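Local coordinates for sugar ABC transporter substrate-binding protein (PDB 5U2P) that probably captures a sugar or related small solute in the periplasm of the syphilis spirochaete and delivers it to an ABC transporter for import, at residues A98-P101 and Y102-F105; G202-G205 and A206-L209; D70-P73 and T74-A78; V36-E40 and K41-S45; V372-A375 and I376-A380. One frame throughout, in Å; residues are numbered along the deposited sequence.

Contact 1. Residues A98-P101 and Y102-F105; sequences ALDP and YLYF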
# COMPACT_ATOMS: atom_id res chain seq x y z
N ALA A 98 6.77 5.92 -14.90
CA ALA A 98 8.06 5.60 -15.54
C ALA A 98 8.79 6.82 -16.12
O ALA A 98 9.77 6.67 -16.87
CB ALA A 98 7.85 4.56 -16.64
N LEU A 99 8.34 8.02 -15.75
CA LEU A 99 9.02 9.26 -16.13
C LEU A 99 10.34 9.42 -15.39
O LEU A 99 10.46 9.00 -14.24
CB LEU A 99 8.12 10.47 -15.84
CG LEU A 99 6.79 10.55 -16.61
CD1 LEU A 99 5.85 11.60 -15.99
CD2 LEU A 99 7.05 10.86 -18.07
N ASP A 100 11.33 10.03 -16.03
CA ASP A 100 12.61 10.33 -15.37
C ASP A 100 12.49 11.60 -14.54
O ASP A 100 12.48 12.72 -15.09
CB ASP A 100 13.74 10.49 -16.40
CG ASP A 100 15.11 10.61 -15.75
OD1 ASP A 100 15.18 10.83 -14.52
OD2 ASP A 100 16.12 10.49 -16.46
N PRO A 101 12.39 11.46 -13.21
CA PRO A 101 12.19 12.69 -12.43
C PRO A 101 13.35 13.68 -12.48
O PRO A 101 13.15 14.86 -12.22
CB PRO A 101 12.01 12.16 -10.99
CG PRO A 101 12.80 10.89 -10.97
CD PRO A 101 12.62 10.29 -12.34
N TYR A 102 14.55 13.21 -12.82
CA TYR A 102 15.72 14.10 -12.85
C TYR A 102 15.69 14.98 -14.10
O TYR A 102 16.37 16.01 -14.17
CB TYR A 102 17.01 13.27 -12.76
CG TYR A 102 17.06 12.53 -11.44
CD1 TYR A 102 16.61 11.23 -11.33
CD2 TYR A 102 17.49 13.18 -10.28
CE1 TYR A 102 16.62 10.57 -10.12
CE2 TYR A 102 17.50 12.53 -9.06
CZ TYR A 102 17.06 11.22 -8.98
OH TYR A 102 17.06 10.57 -7.77
N LEU A 103 14.86 14.59 -15.06
CA LEU A 103 14.59 15.39 -16.25
C LEU A 103 13.46 16.39 -16.07
O LEU A 103 13.50 17.49 -16.63
CB LEU A 103 14.21 14.49 -17.43
CG LEU A 103 15.11 14.50 -18.65
CD1 LEU A 103 16.49 13.97 -18.28
CD2 LEU A 103 14.48 13.68 -19.76
N TYR A 104 12.44 16.00 -15.31
CA TYR A 104 11.17 16.74 -15.34
C TYR A 104 10.71 17.37 -14.04
O TYR A 104 9.93 18.32 -14.09
CB TYR A 104 10.06 15.83 -15.83
CG TYR A 104 10.25 15.36 -17.25
CD1 TYR A 104 10.32 16.27 -18.29
CD2 TYR A 104 10.34 14.01 -17.55
CE1 TYR A 104 10.48 15.85 -19.59
CE2 TYR A 104 10.50 13.58 -18.84
CZ TYR A 104 10.57 14.51 -19.86
OH TYR A 104 10.73 14.10 -21.15
N PHE A 105 11.15 16.84 -12.90
CA PHE A 105 10.60 17.28 -11.60
C PHE A 105 11.63 17.85 -10.63
O PHE A 105 12.77 17.44 -10.60
CB PHE A 105 9.89 16.12 -10.93
CG PHE A 105 8.82 15.50 -11.78
CD1 PHE A 105 7.89 16.31 -12.42
CD2 PHE A 105 8.72 14.13 -11.92
CE1 PHE A 105 6.90 15.75 -13.22
CE2 PHE A 105 7.74 13.57 -12.72
CZ PHE A 105 6.83 14.38 -13.37

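Contact 2. Residues G202-G205 and A206-L209; sequences GEQG and ARDL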
# COMPACT_ATOMS: atom_id res chain seq x y z
N GLY A 202 13.20 -6.65 2.18
CA GLY A 202 13.36 -5.23 2.46
C GLY A 202 13.05 -4.32 1.27
O GLY A 202 12.72 -4.79 0.18
N GLU A 203 13.17 -3.02 1.48
CA GLU A 203 12.75 -2.04 0.49
C GLU A 203 13.50 -2.15 -0.83
O GLU A 203 12.87 -2.13 -1.90
CB GLU A 203 12.88 -0.62 1.02
CG GLU A 203 12.37 0.42 0.00
CD GLU A 203 11.68 1.61 0.65
OE1 GLU A 203 12.39 2.50 1.14
OE2 GLU A 203 10.43 1.65 0.66
N GLN A 204 14.83 -2.21 -0.78
CA GLN A 204 15.62 -2.37 -2.00
C GLN A 204 15.42 -3.73 -2.65
O GLN A 204 15.19 -3.83 -3.87
CB GLN A 204 17.12 -2.18 -1.71
CG GLN A 204 17.54 -0.74 -1.62
CD GLN A 204 16.83 -0.03 -0.49
OE1 GLN A 204 16.99 -0.39 0.67
NE2 GLN A 204 16.02 0.98 -0.83
N GLY A 205 15.51 -4.79 -1.85
CA GLY A 205 15.35 -6.15 -2.34
C GLY A 205 14.01 -6.38 -3.01
O GLY A 205 13.93 -7.04 -4.05
N ALA A 206 12.96 -5.84 -2.43
CA ALA A 206 11.62 -5.98 -2.99
C ALA A 206 11.54 -5.24 -4.34
O ALA A 206 11.03 -5.77 -5.32
CB ALA A 206 10.59 -5.47 -2.03
N ARG A 207 12.04 -4.01 -4.38
CA ARG A 207 12.12 -3.30 -5.64
C ARG A 207 12.89 -4.06 -6.72
O ARG A 207 12.46 -4.13 -7.87
CB ARG A 207 12.78 -1.94 -5.44
CG ARG A 207 11.86 -0.96 -4.78
CD ARG A 207 12.52 0.38 -4.54
NE ARG A 207 11.56 1.33 -3.98
CZ ARG A 207 11.91 2.44 -3.33
NH1 ARG A 207 13.19 2.72 -3.16
NH2 ARG A 207 10.97 3.25 -2.84
N ASP A 208 14.05 -4.60 -6.35
CA ASP A 208 14.84 -5.36 -7.30
C ASP A 208 14.10 -6.59 -7.81
O ASP A 208 14.23 -6.96 -8.98
CB ASP A 208 16.17 -5.80 -6.68
CG ASP A 208 17.13 -4.65 -6.49
OD1 ASP A 208 16.80 -3.52 -6.92
OD2 ASP A 208 18.22 -4.87 -5.92
N LEU A 209 13.36 -7.25 -6.93
CA LEU A 209 12.61 -8.43 -7.33
C LEU A 209 11.58 -8.07 -8.41
O LEU A 209 11.44 -8.79 -9.39
CB LEU A 209 11.91 -9.07 -6.12
CG LEU A 209 11.20 -10.39 -6.40
CD1 LEU A 209 12.19 -11.51 -6.73
CD2 LEU A 209 10.31 -10.80 -5.23
O HOH W 1 13.96 4.58 -0.91
O HOH W 2 15.77 1.39 -3.98

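Contact 3. Residues D70-P73 and T74-A78; sequences DQYP and TVLHA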
# COMPACT_ATOMS: atom_id res chain seq x y z
N ASP A 70 -8.40 8.48 -17.90
CA ASP A 70 -7.79 7.47 -18.76
C ASP A 70 -6.78 8.09 -19.73
O ASP A 70 -5.96 7.39 -20.32
CB ASP A 70 -8.88 6.70 -19.52
CG ASP A 70 -9.63 7.56 -20.51
OD1 ASP A 70 -10.50 8.34 -20.07
OD2 ASP A 70 -9.35 7.46 -21.72
N GLN A 71 -6.82 9.42 -19.86
CA GLN A 71 -5.97 10.14 -20.80
C GLN A 71 -4.80 10.83 -20.11
O GLN A 71 -3.86 11.28 -20.77
CB GLN A 71 -6.79 11.18 -21.57
CG GLN A 71 -8.01 10.63 -22.28
CD GLN A 71 -7.73 10.28 -23.73
OE1 GLN A 71 -6.70 9.70 -24.06
NE2 GLN A 71 -8.65 10.66 -24.61
N TYR A 72 -4.87 10.93 -18.78
CA TYR A 72 -3.96 11.81 -18.06
C TYR A 72 -2.48 11.45 -18.25
O TYR A 72 -1.67 12.33 -18.51
CB TYR A 72 -4.29 11.84 -16.56
CG TYR A 72 -3.39 12.79 -15.81
CD1 TYR A 72 -2.26 12.33 -15.15
CD2 TYR A 72 -3.65 14.15 -15.81
CE1 TYR A 72 -1.42 13.20 -14.48
CE2 TYR A 72 -2.82 15.04 -15.14
CZ TYR A 72 -1.70 14.56 -14.49
OH TYR A 72 -0.88 15.47 -13.85
N PRO A 73 -2.12 10.16 -18.12
CA PRO A 73 -0.70 9.84 -18.28
C PRO A 73 -0.18 10.19 -19.68
O PRO A 73 0.92 10.72 -19.80
CB PRO A 73 -0.65 8.33 -18.03
CG PRO A 73 -1.86 8.05 -17.20
CD PRO A 73 -2.91 8.98 -17.71
N THR A 74 -0.99 9.91 -20.71
CA THR A 74 -0.64 10.29 -22.08
C THR A 74 -0.44 11.80 -22.21
O THR A 74 0.56 12.25 -22.78
CB THR A 74 -1.75 9.86 -23.07
OG1 THR A 74 -1.91 8.43 -23.02
CG2 THR A 74 -1.39 10.27 -24.49
N VAL A 75 -1.39 12.57 -21.68
CA VAL A 75 -1.32 14.02 -21.77
C VAL A 75 -0.14 14.59 -21.00
O VAL A 75 0.57 15.45 -21.52
CB VAL A 75 -2.61 14.68 -21.25
CG1 VAL A 75 -2.47 16.20 -21.21
CG2 VAL A 75 -3.78 14.30 -22.13
N LEU A 76 0.07 14.14 -19.77
CA LEU A 76 1.19 14.65 -18.98
C LEU A 76 2.53 14.38 -19.68
O LEU A 76 3.38 15.27 -19.76
CB LEU A 76 1.19 14.01 -17.60
CG LEU A 76 2.37 14.35 -16.68
CD1 LEU A 76 2.45 15.83 -16.43
CD2 LEU A 76 2.26 13.58 -15.39
N HIS A 77 2.71 13.16 -20.19
CA HIS A 77 3.93 12.81 -20.92
C HIS A 77 4.17 13.79 -22.07
O HIS A 77 5.26 14.35 -22.21
CB HIS A 77 3.86 11.39 -21.48
CG HIS A 77 4.26 10.33 -20.51
ND1 HIS A 77 3.53 10.04 -19.38
CD2 HIS A 77 5.29 9.45 -20.52
CE1 HIS A 77 4.10 9.04 -18.73
NE2 HIS A 77 5.18 8.67 -19.40
N ALA A 78 3.14 13.99 -22.88
CA ALA A 78 3.24 14.88 -24.04
C ALA A 78 3.59 16.31 -23.65
O ALA A 78 4.41 16.96 -24.30
CB ALA A 78 1.94 14.88 -24.82
O HOH W 3 -3.06 7.70 -20.91

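Contact 4. Residues V36-E40 and K41-S45; sequences VLIRE and KHYSS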
# COMPACT_ATOMS: atom_id res chain seq x y z
N VAL A 36 -1.73 24.45 -12.80
CA VAL A 36 -1.82 23.10 -12.29
C VAL A 36 -2.46 22.17 -13.32
O VAL A 36 -3.41 22.55 -14.01
CB VAL A 36 -2.62 23.06 -10.98
CG1 VAL A 36 -2.68 21.65 -10.42
CG2 VAL A 36 -2.00 24.01 -9.97
N LEU A 37 -1.94 20.96 -13.41
CA LEU A 37 -2.55 19.89 -14.21
C LEU A 37 -2.96 18.77 -13.26
O LEU A 37 -2.16 18.31 -12.45
CB LEU A 37 -1.57 19.34 -15.25
CG LEU A 37 -2.15 18.51 -16.38
CD1 LEU A 37 -2.78 19.41 -17.43
CD2 LEU A 37 -1.06 17.63 -17.00
N ILE A 38 -4.19 18.31 -13.38
CA ILE A 38 -4.70 17.27 -12.48
C ILE A 38 -5.69 16.35 -13.19
O ILE A 38 -6.27 16.71 -14.22
CB ILE A 38 -5.40 17.91 -11.26
CG1 ILE A 38 -5.68 16.84 -10.19
CG2 ILE A 38 -6.67 18.64 -11.69
CD1 ILE A 38 -6.34 17.38 -8.96
N ARG A 39 -5.87 15.15 -12.66
CA ARG A 39 -6.87 14.21 -13.17
C ARG A 39 -8.26 14.71 -12.83
O ARG A 39 -8.51 15.18 -11.72
CB ARG A 39 -6.67 12.81 -12.59
CG ARG A 39 -5.48 12.03 -13.16
CD ARG A 39 -5.38 10.65 -12.53
NE ARG A 39 -4.05 10.05 -12.67
CZ ARG A 39 -3.73 9.07 -13.52
NH1 ARG A 39 -4.64 8.54 -14.33
NH2 ARG A 39 -2.49 8.61 -13.55
N GLU A 40 -9.16 14.61 -13.80
CA GLU A 40 -10.54 15.04 -13.64
C GLU A 40 -11.15 14.51 -12.33
O GLU A 40 -11.62 15.29 -11.50
CB GLU A 40 -11.36 14.56 -14.84
CG GLU A 40 -12.82 14.95 -14.84
CD GLU A 40 -13.56 14.43 -16.06
OE1 GLU A 40 -13.11 13.42 -16.64
OE2 GLU A 40 -14.57 15.04 -16.45
N LYS A 41 -11.10 13.20 -12.14
CA LYS A 41 -11.76 12.58 -10.98
C LYS A 41 -11.01 12.82 -9.68
O LYS A 41 -11.50 12.48 -8.61
CB LYS A 41 -11.93 11.07 -11.19
CG LYS A 41 -12.88 10.69 -12.33
CD LYS A 41 -13.10 9.19 -12.38
CE LYS A 41 -14.16 8.80 -13.40
NZ LYS A 41 -13.70 9.06 -14.79
N HIS A 42 -9.82 13.39 -9.77
CA HIS A 42 -9.03 13.67 -8.57
C HIS A 42 -9.11 15.14 -8.18
O HIS A 42 -8.57 15.54 -7.15
CB HIS A 42 -7.57 13.25 -8.79
CG HIS A 42 -7.38 11.77 -8.84
ND1 HIS A 42 -6.18 11.19 -9.19
CD2 HIS A 42 -8.23 10.75 -8.59
CE1 HIS A 42 -6.30 9.87 -9.15
NE2 HIS A 42 -7.54 9.58 -8.79
N TYR A 43 -9.78 15.95 -9.00
CA TYR A 43 -9.96 17.38 -8.70
C TYR A 43 -11.13 17.54 -7.75
O TYR A 43 -12.19 18.03 -8.13
CB TYR A 43 -10.17 18.18 -9.98
CG TYR A 43 -10.19 19.69 -9.78
CD1 TYR A 43 -9.35 20.30 -8.87
CD2 TYR A 43 -11.04 20.49 -10.53
CE1 TYR A 43 -9.36 21.68 -8.69
CE2 TYR A 43 -11.06 21.87 -10.37
CZ TYR A 43 -10.22 22.46 -9.45
OH TYR A 43 -10.24 23.83 -9.28
N SER A 44 -10.90 17.10 -6.52
CA SER A 44 -11.96 17.03 -5.52
C SER A 44 -12.33 18.40 -4.97
O SER A 44 -11.65 19.40 -5.22
CB SER A 44 -11.50 16.13 -4.37
OG SER A 44 -10.33 16.66 -3.76
N SER A 45 -13.42 18.44 -4.20
CA SER A 45 -13.76 19.65 -3.49
C SER A 45 -12.63 19.98 -2.52
O SER A 45 -12.35 21.15 -2.27
CB SER A 45 -15.10 19.50 -2.75
OG SER A 45 -15.16 18.28 -2.03

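Contact 5. Residues V372-A375 and I376-A380; sequences VIQA and IDAYA. With EDO (1,2-ethanediol), chain E.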
# COMPACT_ATOMS: atom_id res chain seq x y z
N VAL A 372 6.87 1.41 6.89
CA VAL A 372 5.98 0.79 5.90
C VAL A 372 6.69 0.78 4.54
O VAL A 372 7.25 1.80 4.15
CB VAL A 372 4.63 1.55 5.74
CG1 VAL A 372 3.68 0.79 4.81
CG2 VAL A 372 3.98 1.85 7.10
N ILE A 373 6.67 -0.35 3.84
CA ILE A 373 7.20 -0.46 2.50
C ILE A 373 6.17 -1.07 1.58
O ILE A 373 5.22 -1.71 2.05
CB ILE A 373 8.50 -1.28 2.46
CG1 ILE A 373 8.28 -2.70 3.00
CG2 ILE A 373 9.53 -0.55 3.27
CD1 ILE A 373 9.56 -3.60 2.88
N GLN A 374 6.30 -0.83 0.29
CA GLN A 374 5.31 -1.32 -0.65
C GLN A 374 5.44 -2.81 -0.94
O GLN A 374 6.50 -3.30 -1.40
CB GLN A 374 5.37 -0.54 -1.96
CG GLN A 374 4.32 -1.04 -2.96
CD GLN A 374 3.85 0.01 -3.93
OE1 GLN A 374 3.30 1.05 -3.53
NE2 GLN A 374 4.03 -0.26 -5.22
N ALA A 375 4.35 -3.54 -0.69
CA ALA A 375 4.27 -4.95 -1.02
C ALA A 375 4.37 -5.19 -2.52
O ALA A 375 3.83 -4.43 -3.32
CB ALA A 375 2.96 -5.55 -0.49
N ILE A 376 5.04 -6.27 -2.90
CA ILE A 376 5.31 -6.51 -4.31
C ILE A 376 4.05 -6.72 -5.17
O ILE A 376 4.11 -6.48 -6.38
CB ILE A 376 6.24 -7.72 -4.51
CG1 ILE A 376 5.64 -8.98 -3.87
CG2 ILE A 376 7.62 -7.42 -3.95
CD1 ILE A 376 6.38 -10.30 -4.22
N ASP A 377 2.91 -7.08 -4.56
CA ASP A 377 1.68 -7.24 -5.34
C ASP A 377 0.97 -5.91 -5.60
O ASP A 377 -0.03 -5.89 -6.31
CB ASP A 377 0.70 -8.25 -4.67
CG ASP A 377 0.19 -7.79 -3.31
OD1 ASP A 377 0.88 -6.98 -2.65
OD2 ASP A 377 -0.90 -8.29 -2.89
N ALA A 378 1.47 -4.82 -5.04
CA ALA A 378 0.80 -3.52 -5.19
C ALA A 378 1.22 -2.84 -6.49
O ALA A 378 0.53 -1.93 -6.97
CB ALA A 378 1.10 -2.63 -4.01
N TYR A 379 2.34 -3.29 -7.06
CA TYR A 379 2.86 -2.69 -8.30
C TYR A 379 1.96 -3.06 -9.49
O TYR A 379 1.42 -4.18 -9.55
CB TYR A 379 4.30 -3.16 -8.56
CG TYR A 379 5.32 -2.66 -7.59
CD1 TYR A 379 5.56 -3.32 -6.39
CD2 TYR A 379 6.03 -1.49 -7.85
CE1 TYR A 379 6.49 -2.83 -5.48
CE2 TYR A 379 6.96 -1.02 -6.96
CZ TYR A 379 7.20 -1.69 -5.79
OH TYR A 379 8.13 -1.19 -4.92
N ALA A 380 1.83 -2.15 -10.44
CA ALA A 380 1.03 -2.39 -11.64
C ALA A 380 1.43 -3.70 -12.35
O ALA A 380 0.57 -4.44 -12.83
CB ALA A 380 1.17 -1.22 -12.61
C1 EDO E . -2.05 -3.78 -1.03
O1 EDO E . -2.42 -3.94 0.34
C2 EDO E . -0.85 -4.63 -1.42
O2 EDO E . -0.58 -5.74 -0.56
O HOH W 4 8.76 -2.24 -2.54

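Contact 1. Residues A98-P101 and Y102-F105
Asp100 and Tyr102 meet through a capping hydrogen bond: Tyr102 N donates to Asp100 OD1 over 3.0 Å, reaching the carboxylate from above its plane. The chi1 of -172° sets CG of Asp100 anti to its own nitrogen and beside the carbonyl carbon, which swings the acid over the first turn. OD1 also lies at the edge of the Tyr102 ring, 3.5 Å from CD1, with carboxylate and ring planes 73° apart.

The backbone bonds follow the same turn. Leu103 N donates to Asp100 O at 3.0 Å, and Phe105 N to Pro101 O at 2.9 Å; Tyr104 N makes only weak bonds to both carbonyls.

The apolar contacts gather on Pro101 and Phe105. Pro101 CG rests 3.8 Å from Tyr102 CD1, while its CB approaches Phe105 CD2 at 3.9 Å. Leu99 CD1 touches the edge of the Phe105 ring at CZ (3.9 Å), the two side chains crossing at about a right angle. Tyr104 CB sits over the centre of one Phe105 face. Leu80 of helix 72-81 packs against Leu99, Tyr104 and Phe105, and the Tyr102 hydroxyl is bonded to Asp123. This is an aspartate N-cap with proline at the first helical position, opening the short helix 101-104.

Contact 2. Residues G202-G205 and A206-L209
On helix 191-214, Arg207 runs back beside Glu203 (i-4) and Gln204 (i-3), its side chain extending in the same direction as theirs. Its CB lies 3.4 Å from Gln204 O, and CG comes within 3.3 Å of Glu203 O, the carbonyl that also accepts the Arg207 backbone N-H. CG stands beside the backbone nitrogen (chi1 -75°), and from there the chain is fully extended to NE, which takes it alongside Glu203. CZ then lies 3.9 Å from Glu203 CG, which sits over the centre of one guanidinium face. The Glu203 carboxylate stacks on that same face, its plane only 2° from that of the guanidinium. Glu203 OE2 and Arg207 NH2, 3.9 Å apart, form a long salt bridge by charge alone. NH1 donates to two waters: one, 3.0 Å from NH1, bonds weakly to Glu203 OE1, and the other accepts from Gln204 NE2 as well. NH2 spends a hydrogen bond on Thr122 OG1. The attraction between acid and base is therefore electrostatic and face-on, while directional hydrogen bonds from NH1 and NH2 go to water and to Thr122, an arrangement that would be expected to keep both groups charged.

Contact 3. Residues D70-P73 and T74-A78
The backbone passes from a 3-10 turn at Asp70 and Gln71 into regular helix, with Val75 N bonded to Gln71 O (2.9 Å) and Leu76 N to Tyr72 O (2.8 Å). Pro73 O is gripped twice by one residue. His77 N reaches it at 3.1 Å as the ordinary helical bond, and His77 ND1 donates to it at 2.7 Å from the opposite face of the carbonyl plane. With CG beside its backbone nitrogen (chi1 -85°), the imidazole folds back over the preceding turn, and the oxygen lies 26° out of the ring plane. NE2 also faces a carbonyl, His97 O, in a weak bond, which would be consistent with a ring protonated on both nitrogens.

On the buried side, Leu76 CB lies over one face of the Tyr72 ring, and Leu76 CD2 reaches Tyr72 CE1 at 3.8 Å. Tyr72 has CG anti to the backbone nitrogen (chi1 -178°), which swings its ring along the helix to Leu76. At the exposed start of the helix, a water donates to Asp70 O over 3.0 Å and also bonds Thr74 OG1.

Helix 72-81 thus lies on the parallel strands of its sheet: Tyr72 and Leu76 pack on Val89 of strand 88-92, Leu76 also touches Leu37 of strand 33-39, and Tyr72 and Val75 meet Ile67 of strand 61-67. The Tyr72 hydroxyl bonds Glu90 O.

Contact 4. Residues V36-E40 and K41-S45
Strand 33-39 runs out into a tight 3-10 turn that leads to helix 45-58, the first strand-to-helix connection in an alpha/beta lobe of this solute-binding protein. Two backbone bonds define the turn, His42 N to Arg39 O at 3.0 Å and Tyr43 N to Glu40 O at 3.2 Å. Tyr43 is then the centre of an inverse gamma turn, closed by a weak bond from Ser44 N to His42 O, and Ser44 caps the coming helix through OG, which accepts from Leu47 N.

Two side-chain pairs flank the turn. Ile38, the last buried apolar residue of the strand, meets the returning chain with both branches. CG1 is anti to the backbone nitrogen (chi1 -169°), which carries CD1 to 3.4 Å from His42 O and 3.6 Å from Tyr43 CA; CG2 packs on Tyr43 CB at 3.9 Å. The two side chains cross at about a right angle, and Tyr43 continues onto Thr66 of strand 61-67.

Arg39 and His42 instead run alongside each other in the same direction, with guanidinium and imidazole planes 53° apart. The polar ends have separate partners: His42 ND1 bonds Glu90 OE2, and OE1 of the same glutamate takes the Arg39 backbone N-H, while Arg39 NH2 is weakly bonded to Ser92. A single acid thereby ties both members of the pair to strand 88-92. Their side chains come closest where the arginine's aliphatic stem, at Arg39 CD, lies 3.5 Å from His42 ND1.

Contact 5. Residues V372-A375 and I376-A380
One water ties Gln374 to Tyr379: it donates to Gln374 O at 2.7 Å and bonds Tyr379 OH, also at 2.7 Å, lying at the edge of the ring and in its plane. The same two residues meet more intimately through their side chains. Gln374 leaves the strand with CG anti to the backbone nitrogen (chi1 -180°) and runs out extended, bringing NE2 over the centre of one Tyr379 face, 3.3 Å above the plane. The amide plane is steeply tilted to the ring, 68° apart, with the nitrogen as its nearest atom; this is close packing over the face. The amide's firm hydrogen bonds go to other residues, NE2 to Glu305 OE2 and OE1 to Leu304 N; together with the ring they fix its rotation.

Strand 372-374 pairs in parallel with strand 300-303, and just past its end the chain makes a type I beta turn in which Ala378 N bonds Ala375 O at 2.9 Å. The turn sets Ala378 CB against Gln374 CG (3.7 Å). Asp377 turns away from the strand at CB, yet its OD1 lies 3.3 Å from Ala375 CB and accepts a hydrogen bond of 2.8 Å from O2 of a 1,2-ethanediol, most likely a crystallisation additive. The diol is also bonded to Ser138 OG and Asn140 ND2, and Ala375 CB stands 3.5 Å from its O2.

How the contacts relate
From the N terminus, contact 4 comes first, turning the chain from strand 33-39 toward helix 45-58. Contact 3 starts helix 72-81, contact 1 opens helix 101-104 after strand 88-92, contact 2 lies within helix 191-214, and contact 5 turns the chain at the end of strand 372-374. All five are local and in series; none nests or crosses another. In space they form two groups. Contact 3 touches contact 4, Tyr72 lying on Arg39, where helix 72-81 meets the sheet; it also touches contact 1, His77 against Leu99, in the loop before helix 101-104. Contact 5 packs on contact 2 through Ile373 and Tyr379, their centres about 10 Å apart.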